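Local coordinates for protein leucine aminopeptidase A1, chloroplastic (Solanum lycopersicum, PDB 5D8N) that removes N-terminal amino acids, preferably leucine, from peptides as a magnesium-dependent homohexameric aminopeptidase, and also acts as a protein-folding chaperone, at residues A51-F64 / L80-K92. The protein carries 1 engineered substitution. Residues are numbered along the deposited sequence; the frame is centred on the assembly and turned at random. Where two conformers were deposited one is given.
Sequences ATENDMARDENSKF and LSAASSEEDFSGK. With EDO (1,2-ethanediol), chain M.
In the N-terminal, macro-type domain of this M17 aminopeptidase, the loop leaving strand 46-52 packs on the last turns of helix 79-86 and the chain that follows, chiefly through Glu53, Met56, Arg58 and Phe64. Arg58 is extended from CG to NE (chi2 175°, chi3 177°), which carries its guanidinium to the helix. There NH2 gives Ser81 O a nearly straight hydrogen bond of 2.7 Å, with that oxygen in the guanidinium plane; Ser81 O also accepts Ser85 N, its ordinary helical partner. NH1 turns back to Ser62 O of its own loop at 2.9 Å, while a water lies between NH2 and Phe89 O. Ser85 CB lies over one guanidinium face. With an alanine at this position, Ser81 O and Ser62 O would probably lose their side-chain donor, untying loop from helix here. Alongside, the Phe64 ring meets the helix backbone obliquely, CZ 3.6 Å from Ser81 CA. Met56, bent at chi2 and chi3, sets SD at the edge of the Phe89 ring, 5.0 Å from its centroid, a Met-aromatic contact; CE packs on CD2. A Schellman motif with Asp88 as C-prime residue ends the helix. Beyond it, Gly91 N sits over the Phe89 ring centre; a CB on Gly91 would press on Ser90 O and clash with Thr52 O and Met56 CG. Glu53 crosses Lys92, its CG near Gly91 O and its carboxylate against Lys92 CG, and its CA makes a CA-H...O contact of 3.4 Å with Ser90 O. Thus the loop after an inner strand of the domain's mixed sheet packs against a helix and its Schellman-capped exit.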
ATOM      1  N   ALA A  51      21.464 -32.282 -32.043  1.00 28.13           N
ATOM      2  CA  ALA A  51      22.482 -33.148 -31.482  1.00 30.16           C
ATOM      3  C   ALA A  51      22.380 -33.157 -29.972  1.00 31.51           C
ATOM      4  O   ALA A  51      22.451 -32.100 -29.342  1.00 29.88           O
ATOM      5  CB  ALA A  51      23.880 -32.704 -31.916  1.00 34.69           C
ATOM      6  N   THR A  52      22.425 -34.366 -29.412  1.00 30.86           N
ATOM      7  CA  THR A  52      22.500 -34.557 -27.973  1.00 31.87           C
ATOM      8  C   THR A  52      23.941 -34.315 -27.558  1.00 32.82           C
ATOM      9  O   THR A  52      24.839 -34.334 -28.403  1.00 35.76           O
ATOM     10  CB  THR A  52      22.109 -36.009 -27.565  1.00 34.50           C
ATOM     11  OG1 THR A  52      23.050 -36.937 -28.121  1.00 31.23           O
ATOM     12  CG2 THR A  52      20.705 -36.396 -28.055  1.00 33.90           C
ATOM     13  N   GLU A  53      24.180 -34.296 -26.249  1.00 34.84           N
ATOM     14  CA  GLU A  53      25.534 -34.226 -25.696  1.00 36.01           C
ATOM     15  C   GLU A  53      26.363 -35.418 -26.119  1.00 37.13           C
ATOM     16  O   GLU A  53      27.495 -35.247 -26.562  1.00 34.29           O
ATOM     17  CB  GLU A  53      25.531 -34.098 -24.173  1.00 39.45           C
ATOM     18  CG  GLU A  53      24.788 -32.858 -23.719  1.00 43.93           C
ATOM     19  CD  GLU A  53      24.915 -32.573 -22.239  1.00 51.05           C
ATOM     20  OE1 GLU A  53      23.932 -32.098 -21.637  1.00 54.52           O
ATOM     21  OE2 GLU A  53      26.049 -32.629 -21.734  1.00 58.24           O
ATOM     22  N   ASN A  54      25.765 -36.605 -26.117  0.57 36.74           N
ATOM     23  CA  ASN A  54      26.477 -37.796 -26.563  0.57 38.91           C
ATOM     24  C   ASN A  54      26.824 -37.761 -28.052  0.57 37.41           C
ATOM     25  O   ASN A  54      27.882 -38.253 -28.457  0.57 36.55           O
ATOM     26  CB  ASN A  54      25.661 -39.053 -26.248  0.57 45.61           C
ATOM     27  CG  ASN A  54      25.599 -39.381 -24.759  0.57 48.67           C
ATOM     28  OD1 ASN A  54      26.339 -38.847 -23.922  0.57 42.48           O
ATOM     29  ND2 ASN A  54      24.713 -40.313 -24.428  0.57 53.23           N
ATOM     30  N   ASP A  55      25.930 -37.205 -28.869  1.00 35.34           N
ATOM     31  CA  ASP A  55      26.190 -37.016 -30.305  1.00 35.85           C
ATOM     32  C   ASP A  55      27.426 -36.152 -30.583  1.00 36.94           C
ATOM     33  O   ASP A  55      27.980 -36.222 -31.680  1.00 34.38           O
ATOM     34  CB  ASP A  55      25.017 -36.320 -31.000  1.00 39.64           C
ATOM     35  CG  ASP A  55      23.752 -37.154 -31.029  1.00 43.35           C
ATOM     36  OD1 ASP A  55      23.839 -38.396 -30.948  1.00 47.05           O
ATOM     37  OD2 ASP A  55      22.670 -36.552 -31.205  1.00 43.02           O
ATOM     38  N   MET A  56      27.826 -35.315 -29.625  1.00 37.39           N
ATOM     39  CA  MET A  56      28.975 -34.412 -29.796  1.00 40.84           C
ATOM     40  C   MET A  56      30.313 -34.964 -29.287  1.00 47.62           C
ATOM     41  O   MET A  56      31.323 -34.254 -29.243  1.00 46.09           O
ATOM     42  CB  MET A  56      28.685 -33.082 -29.095  1.00 36.86           C
ATOM     43  CG  MET A  56      27.471 -32.360 -29.644  1.00 35.48           C
ATOM     44  SD  MET A  56      27.577 -32.049 -31.418  1.00 40.21           S
ATOM     45  CE  MET A  56      29.078 -31.068 -31.462  1.00 36.99           C
ATOM     46  N   ALA A  57      30.353 -36.244 -28.942  1.00 50.17           N
ATOM     47  CA  ALA A  57      31.592 -36.816 -28.417  1.00 49.87           C
ATOM     48  C   ALA A  57      32.706 -36.748 -29.458  1.00 48.68           C
ATOM     49  O   ALA A  57      32.484 -36.946 -30.656  1.00 52.63           O
ATOM     50  CB  ALA A  57      31.372 -38.258 -27.983  1.00 56.05           C
ATOM     51  N   ARG A  58      33.923 -36.504 -28.987  1.00 48.16           N
ATOM     52  CA  ARG A  58      35.077 -36.485 -29.873  1.00 48.69           C
ATOM     53  C   ARG A  58      36.070 -37.591 -29.554  1.00 48.40           C
ATOM     54  O   ARG A  58      36.047 -38.158 -28.460  1.00 49.53           O
ATOM     55  CB  ARG A  58      35.761 -35.127 -29.789  1.00 48.20           C
ATOM     56  CG  ARG A  58      34.851 -33.983 -30.194  1.00 49.24           C
ATOM     57  CD  ARG A  58      35.543 -32.653 -29.985  1.00 50.93           C
ATOM     58  NE  ARG A  58      34.735 -31.518 -30.434  1.00 45.13           N
ATOM     59  CZ  ARG A  58      35.154 -30.617 -31.322  1.00 43.50           C
ATOM     60  NH1 ARG A  58      36.334 -30.759 -31.933  1.00 40.92           N
ATOM     61  NH2 ARG A  58      34.417 -29.541 -31.567  1.00 41.07           N
ATOM     62  N   ASP A  59      36.883 -37.944 -30.543  1.00 49.38           N
ATOM     63  CA  ASP A  59      37.936 -38.949 -30.354  1.00 58.30           C
ATOM     64  C   ASP A  59      39.253 -38.333 -29.861  1.00 64.48           C
ATOM     65  O   ASP A  59      39.280 -37.147 -29.501  1.00 57.77           O
ATOM     66  CB  ASP A  59      38.112 -39.781 -31.635  1.00 56.94           C
ATOM     67  CG  ASP A  59      38.600 -38.964 -32.823  1.00 56.75           C
ATOM     68  OD1 ASP A  59      39.131 -37.834 -32.641  1.00 50.97           O
ATOM     69  OD2 ASP A  59      38.468 -39.499 -33.949  1.00 50.13           O
ATOM     70  N   GLU A  60      40.314 -39.138 -29.912  0.50 65.97           N
ATOM     71  CA  GLU A  60      41.667 -38.788 -29.486  0.50 70.60           C
ATOM     72  C   GLU A  60      42.211 -37.537 -30.184  0.50 70.69           C
ATOM     73  O   GLU A  60      42.985 -36.766 -29.607  0.50 67.88           O
ATOM     74  CB  GLU A  60      42.551 -39.994 -29.839  0.50 76.78           C
ATOM     75  CG  GLU A  60      43.776 -40.243 -28.971  0.50 79.42           C
ATOM     76  CD  GLU A  60      43.936 -41.712 -28.612  0.50 69.83           C
ATOM     77  OE1 GLU A  60      45.077 -42.221 -28.594  0.50 65.53           O
ATOM     78  OE2 GLU A  60      42.905 -42.360 -28.340  0.50 65.56           O
ATOM     79  N   ASN A  61      41.911 -37.461 -31.481  1.00 72.54           N
ATOM     80  CA  ASN A  61      42.285 -36.361 -32.384  1.00 71.25           C
ATOM     81  C   ASN A  61      41.329 -35.168 -32.417  1.00 65.67           C
ATOM     82  O   ASN A  61      41.386 -34.360 -33.346  1.00 57.61           O
ATOM     83  CB  ASN A  61      42.354 -36.902 -33.820  1.00 77.19           C
ATOM     84  CG  ASN A  61      43.441 -37.937 -34.005  1.00 80.34           C
ATOM     85  OD1 ASN A  61      44.331 -38.074 -33.169  1.00 80.90           O
ATOM     86  ND2 ASN A  61      43.406 -38.629 -35.138  1.00 81.98           N
ATOM     87  N   SER A  62      40.328 -35.183 -31.541  1.00 64.40           N
ATOM     88  CA  SER A  62      39.349 -34.105 -31.463  1.00 66.44           C
ATOM     89  C   SER A  62      38.391 -34.041 -32.655  1.00 54.71           C
ATOM     90  O   SER A  62      37.834 -32.986 -32.977  1.00 48.68           O
ATOM     91  CB  SER A  62      40.071 -32.766 -31.275  1.00 67.67           C
ATOM     92  OG  SER A  62      40.004 -32.386 -29.915  1.00 73.46           O
ATOM     93  N   LYS A  63      38.172 -35.186 -33.286  1.00 55.40           N
ATOM     94  CA  LYS A  63      37.246 -35.269 -34.406  1.00 57.59           C
ATOM     95  C   LYS A  63      35.949 -35.843 -33.871  1.00 50.19           C
ATOM     96  O   LYS A  63      35.949 -36.630 -32.921  1.00 51.78           O
ATOM     97  CB  LYS A  63      37.810 -36.129 -35.539  1.00 64.97           C
ATOM     98  CG  LYS A  63      39.108 -35.579 -36.108  1.00 76.25           C
ATOM     99  CD  LYS A  63      38.900 -34.773 -37.380  1.00 82.10           C
ATOM    100  CE  LYS A  63      39.602 -33.423 -37.295  1.00 89.46           C
ATOM    101  NZ  LYS A  63      40.125 -33.010 -38.625  1.00 96.04           N
ATOM    102  N   PHE A  64      34.845 -35.420 -34.479  1.00 48.35           N
ATOM    103  CA  PHE A  64      33.529 -35.936 -34.111  1.00 46.69           C
ATOM    104  C   PHE A  64      33.493 -37.448 -34.316  1.00 47.32           C
ATOM    105  O   PHE A  64      33.838 -37.922 -35.396  1.00 43.21           O
ATOM    106  CB  PHE A  64      32.444 -35.274 -34.975  1.00 42.99           C
ATOM    107  CG  PHE A  64      32.246 -33.814 -34.691  1.00 41.86           C
ATOM    108  CD1 PHE A  64      32.107 -33.366 -33.392  1.00 44.04           C
ATOM    109  CD2 PHE A  64      32.113 -32.905 -35.721  1.00 44.03           C
ATOM    110  CE1 PHE A  64      31.925 -32.027 -33.117  1.00 45.36           C
ATOM    111  CE2 PHE A  64      31.924 -31.563 -35.462  1.00 44.82           C
ATOM    112  CZ  PHE A  64      31.839 -31.119 -34.157  1.00 44.17           C
ATOM    113  N   LEU A  80      33.654 -26.978 -38.905  1.00 36.44           N
ATOM    114  CA  LEU A  80      32.525 -27.150 -38.006  1.00 33.55           C
ATOM    115  C   LEU A  80      32.947 -27.598 -36.606  1.00 33.33           C
ATOM    116  O   LEU A  80      32.394 -27.149 -35.598  1.00 29.88           O
ATOM    117  CB  LEU A  80      31.556 -28.165 -38.630  1.00 38.10           C
ATOM    118  CG  LEU A  80      30.251 -28.464 -37.895  1.00 36.14           C
ATOM    119  CD1 LEU A  80      29.411 -27.206 -37.831  1.00 36.50           C
ATOM    120  CD2 LEU A  80      29.484 -29.588 -38.577  1.00 45.77           C
ATOM    121  N   SER A  81      33.929 -28.497 -36.531  1.00 33.67           N
ATOM    122  CA  SER A  81      34.467 -28.925 -35.231  1.00 31.76           C
ATOM    123  C   SER A  81      35.264 -27.802 -34.549  1.00 30.46           C
ATOM    124  O   SER A  81      35.223 -27.629 -33.336  1.00 28.61           O
ATOM    125  CB  SER A  81      35.333 -30.193 -35.370  1.00 32.83           C
ATOM    126  OG  SER A  81      36.391 -30.042 -36.317  1.00 33.25           O
ATOM    127  N   ALA A  82      35.967 -27.015 -35.348  1.00 30.75           N
ATOM    128  CA  ALA A  82      36.752 -25.917 -34.808  1.00 35.54           C
ATOM    129  C   ALA A  82      35.837 -24.817 -34.249  1.00 34.79           C
ATOM    130  O   ALA A  82      35.980 -24.374 -33.116  1.00 34.76           O
ATOM    131  CB  ALA A  82      37.674 -25.377 -35.890  1.00 38.62           C
ATOM    132  N   ALA A  83      34.807 -24.472 -35.003  1.00 32.62           N
ATOM    133  CA  ALA A  83      33.880 -23.464 -34.554  1.00 32.54           C
ATOM    134  C   ALA A  83      33.192 -23.971 -33.287  1.00 35.05           C
ATOM    135  O   ALA A  83      32.990 -23.218 -32.337  1.00 33.46           O
ATOM    136  CB  ALA A  83      32.857 -23.177 -35.653  1.00 31.57           C
ATOM    137  N   SER A  84      32.800 -25.241 -33.288  1.00 32.07           N
ATOM    138  CA  SER A  84      32.081 -25.806 -32.147  1.00 31.92           C
ATOM    139  C   SER A  84      32.893 -25.788 -30.850  1.00 31.38           C
ATOM    140  O   SER A  84      32.359 -25.498 -29.775  1.00 32.59           O
ATOM    141  CB  SER A  84      31.669 -27.251 -32.449  1.00 33.01           C
ATOM    142  OG  SER A  84      30.680 -27.265 -33.454  1.00 37.56           O
ATOM    143  N   SER A  85      34.164 -26.169 -30.916  1.00 31.75           N
ATOM    144  CA  SER A  85      34.980 -26.110 -29.701  1.00 33.32           C
ATOM    145  C   SER A  85      35.273 -24.660 -29.312  1.00 30.14           C
ATOM    146  O   SER A  85      35.162 -24.304 -28.149  1.00 29.70           O
ATOM    147  CB  SER A  85      36.285 -26.905 -29.823  1.00 34.93           C
ATOM    148  OG  SER A  85      37.073 -26.391 -30.871  1.00 39.86           O
ATOM    149  N   GLU A  86      35.481 -23.781 -30.282  1.00 30.39           N
ATOM    150  CA  GLU A  86      35.785 -22.372 -29.963  1.00 29.35           C
ATOM    151  C   GLU A  86      34.596 -21.751 -29.224  1.00 30.25           C
ATOM    152  O   GLU A  86      34.755 -20.902 -28.334  1.00 25.83           O
ATOM    153  CB  GLU A  86      36.089 -21.576 -31.231  1.00 29.02           C
ATOM    154  CG  GLU A  86      37.470 -21.836 -31.821  1.00 31.79           C
ATOM    155  CD  GLU A  86      37.597 -21.396 -33.267  1.00 32.85           C
ATOM    156  OE1 GLU A  86      36.797 -20.547 -33.743  1.00 34.05           O
ATOM    157  OE2 GLU A  86      38.550 -21.861 -33.915  1.00 34.01           O
ATOM    158  N   GLU A  87      33.397 -22.136 -29.661  1.00 29.34           N
ATOM    159  CA  GLU A  87      32.191 -21.535 -29.132  1.00 28.11           C
ATOM    160  C   GLU A  87      31.630 -22.373 -27.986  1.00 27.12           C
ATOM    161  O   GLU A  87      30.528 -22.115 -27.520  1.00 29.86           O
ATOM    162  CB  GLU A  87      31.163 -21.310 -30.239  1.00 29.83           C
ATOM    163  CG  GLU A  87      31.683 -20.369 -31.323  1.00 30.74           C
ATOM    164  CD  GLU A  87      30.789 -20.267 -32.542  1.00 31.91           C
ATOM    165  OE1 GLU A  87      29.551 -20.368 -32.375  1.00 33.16           O
ATOM    166  OE2 GLU A  87      31.334 -20.056 -33.664  1.00 33.13           O
ATOM    167  N   ASP A  88      32.406 -23.347 -27.519  1.00 31.24           N
ATOM    168  CA  ASP A  88      32.032 -24.163 -26.365  1.00 35.95           C
ATOM    169  C   ASP A  88      30.685 -24.888 -26.556  1.00 35.10           C
ATOM    170  O   ASP A  88      29.874 -24.957 -25.639  1.00 37.18           O
ATOM    171  CB  ASP A  88      32.001 -23.271 -25.118  1.00 41.78           C
ATOM    172  CG  ASP A  88      32.046 -24.057 -23.823  1.00 48.19           C
ATOM    173  OD1 ASP A  88      32.790 -25.049 -23.752  1.00 51.91           O
ATOM    174  OD2 ASP A  88      31.331 -23.684 -22.874  1.00 52.38           O
ATOM    175  N   PHE A  89      30.386 -25.333 -27.771  1.00 31.67           N
ATOM    176  CA  PHE A  89      29.137 -26.070 -28.031  1.00 31.73           C
ATOM    177  C   PHE A  89      29.421 -27.546 -27.799  1.00 32.16           C
ATOM    178  O   PHE A  89      30.330 -28.096 -28.410  1.00 36.00           O
ATOM    179  CB  PHE A  89      28.681 -25.883 -29.487  1.00 31.69           C
ATOM    180  CG  PHE A  89      27.440 -26.641 -29.847  1.00 33.08           C
ATOM    181  CD1 PHE A  89      26.188 -26.140 -29.546  1.00 33.61           C
ATOM    182  CD2 PHE A  89      27.508 -27.852 -30.507  1.00 33.83           C
ATOM    183  CE1 PHE A  89      25.040 -26.858 -29.838  1.00 31.41           C
ATOM    184  CE2 PHE A  89      26.365 -28.602 -30.758  1.00 34.36           C
ATOM    185  CZ  PHE A  89      25.119 -28.093 -30.457  1.00 31.79           C
ATOM    186  N   SER A  90      28.710 -28.163 -26.863  1.00 30.22           N
ATOM    187  CA  SER A  90      28.864 -29.595 -26.585  1.00 34.32           C
ATOM    188  C   SER A  90      27.498 -30.287 -26.605  1.00 38.68           C
ATOM    189  O   SER A  90      27.349 -31.407 -26.115  1.00 40.57           O
ATOM    190  CB  SER A  90      29.537 -29.799 -25.221  1.00 33.39           C
ATOM    191  OG  SER A  90      28.745 -29.224 -24.197  1.00 36.94           O
ATOM    192  N   GLY A  91      26.502 -29.633 -27.200  1.00 41.19           N
ATOM    193  CA  GLY A  91      25.195 -30.258 -27.405  1.00 38.02           C
ATOM    194  C   GLY A  91      24.255 -30.136 -26.224  1.00 36.91           C
ATOM    195  O   GLY A  91      23.237 -30.821 -26.179  1.00 34.91           O
ATOM    196  N   LYS A  92      24.564 -29.243 -25.290  1.00 40.39           N
ATOM    197  CA  LYS A  92      23.674 -29.007 -24.150  1.00 43.74           C
ATOM    198  C   LYS A  92      22.393 -28.319 -24.594  1.00 43.25           C
ATOM    199  O   LYS A  92      22.376 -27.595 -25.594  1.00 39.48           O
ATOM    200  CB  LYS A  92      24.361 -28.186 -23.051  1.00 46.06           C
ATOM    201  CG  LYS A  92      25.553 -28.887 -22.413  1.00 57.12           C
ATOM    202  CD  LYS A  92      26.194 -28.023 -21.336  1.00 69.31           C
ATOM    203  CE  LYS A  92      27.353 -28.746 -20.659  1.00 79.72           C
ATOM    204  NZ  LYS A  92      28.112 -27.835 -19.757  1.00 89.42           N
TER
HETATM  205  C1  EDO M 604      27.743 -18.039 -29.402  1.00 66.33           C
HETATM  206  O1  EDO M 604      26.726 -18.950 -28.973  1.00 68.96           O
HETATM  207  C2  EDO M 604      29.122 -18.614 -29.091  1.00 64.15           C
HETATM  208  O2  EDO M 604      29.225 -19.166 -27.765  1.00 58.24           O
HETATM  209  O   HOH W   1      32.230 -29.275 -29.627  1.00 43.94           O
HETATM  210  O   HOH W   2      38.197 -28.438 -32.524  1.00 44.57           O